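PDB 5NDX: glycosyl hydrolase from Rhizobium leguminosarum bv. trifolii, which probably hydrolyses O-glycosidic bonds as a family 39 glycoside hydrolase and is a bacterial orthologue of human α-L-iduronidase. Local coordinates for residues R114-L119 with T160-A165. The protein carries 2 engineered substitutions. Sequence-based numbering, arbitrary orientation.
Sequences RRWRDL and TNYYDA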
ATOM      1  N   ARG A 114      25.003 -24.410  -4.411  1.00 60.13           N
ATOM      2  CA  ARG A 114      25.878 -23.915  -3.332  1.00 60.69           C
ATOM      3  C   ARG A 114      26.331 -22.452  -3.499  1.00 57.33           C
ATOM      4  O   ARG A 114      26.505 -21.737  -2.515  1.00 55.95           O
ATOM      5  CB  ARG A 114      27.114 -24.824  -3.156  1.00 63.90           C
ATOM      6  CG  ARG A 114      26.899 -25.947  -2.150  1.00 68.12           C
ATOM      7  CD  ARG A 114      28.158 -26.796  -1.847  1.00 71.99           C
ATOM      8  NE  ARG A 114      27.863 -28.163  -2.267  1.00 75.09           N
ATOM      9  CZ  ARG A 114      28.090 -28.681  -3.472  1.00 74.53           C
ATOM     10  NH1 ARG A 114      28.750 -28.022  -4.421  1.00 78.39           N
ATOM     11  NH2 ARG A 114      27.686 -29.908  -3.708  1.00 76.19           N
ATOM     12  N   ARG A 115      26.558 -22.045  -4.738  1.00 56.14           N
ATOM     13  CA  ARG A 115      26.866 -20.667  -5.073  1.00 58.70           C
ATOM     14  C   ARG A 115      25.644 -19.712  -4.756  1.00 55.50           C
ATOM     15  O   ARG A 115      25.826 -18.612  -4.225  1.00 52.18           O
ATOM     16  CB  ARG A 115      27.270 -20.621  -6.547  1.00 66.70           C
ATOM     17  CG  ARG A 115      27.773 -19.286  -7.067  1.00 77.63           C
ATOM     18  CD  ARG A 115      28.651 -19.379  -8.336  1.00 87.26           C
ATOM     19  NE  ARG A 115      29.032 -18.029  -8.817  1.00 98.90           N
ATOM     20  CZ  ARG A 115      29.866 -17.172  -8.184  1.00105.44           C
ATOM     21  NH1 ARG A 115      30.459 -17.485  -7.024  1.00108.84           N
ATOM     22  NH2 ARG A 115      30.125 -15.970  -8.706  1.00103.80           N
ATOM     23  N   TRP A 116      24.428 -20.172  -5.055  1.00 50.57           N
ATOM     24  CA  TRP A 116      23.189 -19.468  -4.718  1.00 52.20           C
ATOM     25  C   TRP A 116      23.038 -19.319  -3.204  1.00 52.88           C
ATOM     26  O   TRP A 116      22.799 -18.211  -2.723  1.00 50.85           O
ATOM     27  CB  TRP A 116      21.946 -20.156  -5.305  1.00 51.53           C
ATOM     28  CG  TRP A 116      20.721 -19.321  -5.120  1.00 51.65           C
ATOM     29  CD1 TRP A 116      19.791 -19.431  -4.122  1.00 48.21           C
ATOM     30  CD2 TRP A 116      20.314 -18.218  -5.936  1.00 50.10           C
ATOM     31  NE1 TRP A 116      18.815 -18.482  -4.282  1.00 48.58           N
ATOM     32  CE2 TRP A 116      19.116 -17.707  -5.375  1.00 49.89           C
ATOM     33  CE3 TRP A 116      20.846 -17.599  -7.073  1.00 49.87           C
ATOM     34  CZ2 TRP A 116      18.433 -16.606  -5.932  1.00 47.88           C
ATOM     35  CZ3 TRP A 116      20.153 -16.512  -7.645  1.00 50.06           C
ATOM     36  CH2 TRP A 116      18.954 -16.036  -7.073  1.00 48.53           C
ATOM     37  N   ARG A 117      23.219 -20.420  -2.471  1.00 52.44           N
ATOM     38  CA  ARG A 117      23.263 -20.388  -1.013  1.00 52.40           C
ATOM     39  C   ARG A 117      24.230 -19.302  -0.528  1.00 52.76           C
ATOM     40  O   ARG A 117      23.898 -18.485   0.374  1.00 51.50           O
ATOM     41  CB  ARG A 117      23.620 -21.752  -0.439  1.00 50.93           C
ATOM     42  CG  ARG A 117      23.782 -21.794   1.086  1.00 53.99           C
ATOM     43  CD  ARG A 117      24.770 -22.888   1.543  1.00 54.97           C
ATOM     44  NE  ARG A 117      26.119 -22.713   0.979  1.00 58.17           N
ATOM     45  CZ  ARG A 117      27.043 -23.692   0.835  1.00 62.91           C
ATOM     46  NH1 ARG A 117      26.808 -24.949   1.217  1.00 61.49           N
ATOM     47  NH2 ARG A 117      28.219 -23.421   0.281  1.00 61.05           N
ATOM     48  N   ASP A 118      25.396 -19.256  -1.149  1.00 51.62           N
ATOM     49  CA  ASP A 118      26.418 -18.309  -0.712  1.00 52.40           C
ATOM     50  C   ASP A 118      26.025 -16.867  -1.032  1.00 48.56           C
ATOM     51  O   ASP A 118      26.345 -15.988  -0.271  1.00 47.70           O
ATOM     52  CB  ASP A 118      27.777 -18.630  -1.332  1.00 55.56           C
ATOM     53  CG  ASP A 118      28.390 -19.947  -0.801  1.00 59.45           C
ATOM     54  OD1 ASP A 118      27.973 -20.482   0.259  1.00 60.44           O
ATOM     55  OD2 ASP A 118      29.319 -20.423  -1.466  1.00 60.46           O
ATOM     56  N   LEU A 119      25.355 -16.643  -2.161  1.00 46.88           N
ATOM     57  CA  LEU A 119      24.809 -15.320  -2.505  1.00 47.14           C
ATOM     58  C   LEU A 119      23.803 -14.821  -1.425  1.00 45.35           C
ATOM     59  O   LEU A 119      23.912 -13.709  -0.911  1.00 43.22           O
ATOM     60  CB  LEU A 119      24.181 -15.378  -3.893  1.00 48.84           C
ATOM     61  CG  LEU A 119      23.298 -14.195  -4.267  1.00 48.89           C
ATOM     62  CD1 LEU A 119      24.117 -12.915  -4.247  1.00 48.83           C
ATOM     63  CD2 LEU A 119      22.681 -14.472  -5.617  1.00 50.10           C
ATOM     64  N   THR A 160      13.054 -26.935  -6.048  1.00 59.05           N
ATOM     65  CA  THR A 160      13.148 -27.459  -4.708  1.00 58.89           C
ATOM     66  C   THR A 160      14.585 -27.348  -4.138  1.00 57.20           C
ATOM     67  O   THR A 160      14.777 -27.122  -2.942  1.00 56.80           O
ATOM     68  CB  THR A 160      12.516 -28.874  -4.722  1.00 63.69           C
ATOM     69  OG1 THR A 160      11.751 -29.072  -3.544  1.00 72.07           O
ATOM     70  CG2 THR A 160      13.520 -29.981  -4.906  1.00 62.77           C
ATOM     71  N   ASN A 161      15.600 -27.461  -4.995  1.00 57.44           N
ATOM     72  CA  ASN A 161      17.007 -27.229  -4.591  1.00 57.55           C
ATOM     73  C   ASN A 161      17.292 -25.738  -4.348  1.00 52.56           C
ATOM     74  O   ASN A 161      18.079 -25.377  -3.484  1.00 51.76           O
ATOM     75  CB  ASN A 161      17.988 -27.643  -5.701  1.00 59.79           C
ATOM     76  CG  ASN A 161      18.047 -29.137  -5.955  1.00 62.04           C
ATOM     77  OD1 ASN A 161      17.652 -29.975  -5.138  1.00 62.12           O
ATOM     78  ND2 ASN A 161      18.593 -29.465  -7.102  1.00 61.03           N
ATOM     79  N   TYR A 162      16.744 -24.914  -5.229  1.00 51.77           N
ATOM     80  CA  TYR A 162      16.748 -23.453  -5.076  1.00 52.10           C
ATOM     81  C   TYR A 162      16.172 -23.023  -3.711  1.00 48.69           C
ATOM     82  O   TYR A 162      16.804 -22.225  -3.001  1.00 49.61           O
ATOM     83  CB  TYR A 162      16.038 -22.804  -6.275  1.00 52.82           C
ATOM     84  CG  TYR A 162      15.490 -21.423  -5.994  1.00 54.25           C
ATOM     85  CD1 TYR A 162      16.318 -20.287  -6.015  1.00 54.70           C
ATOM     86  CD2 TYR A 162      14.154 -21.255  -5.699  1.00 54.88           C
ATOM     87  CE1 TYR A 162      15.808 -19.026  -5.746  1.00 54.62           C
ATOM     88  CE2 TYR A 162      13.635 -20.007  -5.427  1.00 58.62           C
ATOM     89  CZ  TYR A 162      14.473 -18.903  -5.424  1.00 57.27           C
ATOM     90  OH  TYR A 162      13.913 -17.695  -5.148  1.00 56.10           O
ATOM     91  N   TYR A 163      15.021 -23.581  -3.332  1.00 47.43           N
ATOM     92  CA  TYR A 163      14.406 -23.331  -1.999  1.00 46.93           C
ATOM     93  C   TYR A 163      15.372 -23.722  -0.870  1.00 48.82           C
ATOM     94  O   TYR A 163      15.651 -22.938   0.061  1.00 48.06           O
ATOM     95  CB  TYR A 163      13.047 -24.059  -1.846  1.00 46.75           C
ATOM     96  CG  TYR A 163      12.330 -23.623  -0.607  1.00 46.27           C
ATOM     97  CD1 TYR A 163      11.568 -22.451  -0.606  1.00 46.47           C
ATOM     98  CD2 TYR A 163      12.517 -24.279   0.588  1.00 45.57           C
ATOM     99  CE1 TYR A 163      10.981 -21.974   0.547  1.00 45.75           C
ATOM    100  CE2 TYR A 163      11.941 -23.828   1.744  1.00 46.64           C
ATOM    101  CZ  TYR A 163      11.161 -22.659   1.726  1.00 47.03           C
ATOM    102  OH  TYR A 163      10.594 -22.166   2.883  1.00 44.10           O
ATOM    103  N   ASP A 164      15.939 -24.924  -0.991  1.00 51.67           N
ATOM    104  CA  ASP A 164      16.936 -25.440  -0.040  1.00 50.10           C
ATOM    105  C   ASP A 164      18.090 -24.496   0.152  1.00 46.14           C
ATOM    106  O   ASP A 164      18.548 -24.299   1.258  1.00 47.84           O
ATOM    107  CB  ASP A 164      17.500 -26.793  -0.518  1.00 54.10           C
ATOM    108  CG  ASP A 164      16.476 -27.909  -0.496  1.00 57.71           C
ATOM    109  OD1 ASP A 164      15.574 -27.865   0.353  1.00 60.32           O
ATOM    110  OD2 ASP A 164      16.585 -28.857  -1.320  1.00 60.70           O
ATOM    111  N   ALA A 165      18.557 -23.939  -0.956  1.00 46.02           N
ATOM    112  CA  ALA A 165      19.706 -23.026  -0.978  1.00 46.17           C
ATOM    113  C   ALA A 165      19.361 -21.682  -0.330  1.00 46.36           C
ATOM    114  O   ALA A 165      20.172 -21.127   0.443  1.00 45.50           O
ATOM    115  CB  ALA A 165      20.156 -22.816  -2.418  1.00 45.69           C
TER
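The methyl group of A165 sits at the edge of the W116 indole, near its plane, with A165 CB 3.8 Å from W116 CD1. Y162 CD1 lies over the rim of one face of the same indole, and W116 CZ2 in turn meets the Y162 ring at its edge, in plane. Y162 CE1 comes within 3.4 Å of W116 NE1, and the five-membered ring of W116 and the Y162 ring are inclined at 54°. The opposite face of the indole carries CD2 of L119 from its own helix. With CG of W116 anti to the backbone N (chi1 -172°), the indole extends into the seam beside helix 155-171. These two neighbouring helices, 110-131 and 155-171, follow strands 91-95 and 140-142 of the parallel eight-stranded TIM barrel expected of glycoside hydrolase family 39, and pack side by side on its outside. Their local axes come to 8.8 Å and run in broadly the same direction, at 38°. The small side chain of A165 is consistent with this closeness: CA of R117 and CA of A165 are 4.4 Å apart, and R117 CA makes a CA-H...O contact of 3.5 Å with A165 O. Beyond its CB and CG, which also touch that carbonyl, the R117 chain bends away at chi3, and its guanidinium grips D118 OD1 side-on through NE and NH2 in a salt bridge within the helix. The Y162 hydroxyl hydrogen-bonds to L96 O and T144 N, fixing the phenol where the loops after both strands begin. F104 and Y62 add further aromatic neighbours to W116. Replacing W116 by an alanine is likely to open a gap between the helices, leaving the Y162 ring and the A165 methyl without the indole they both touch.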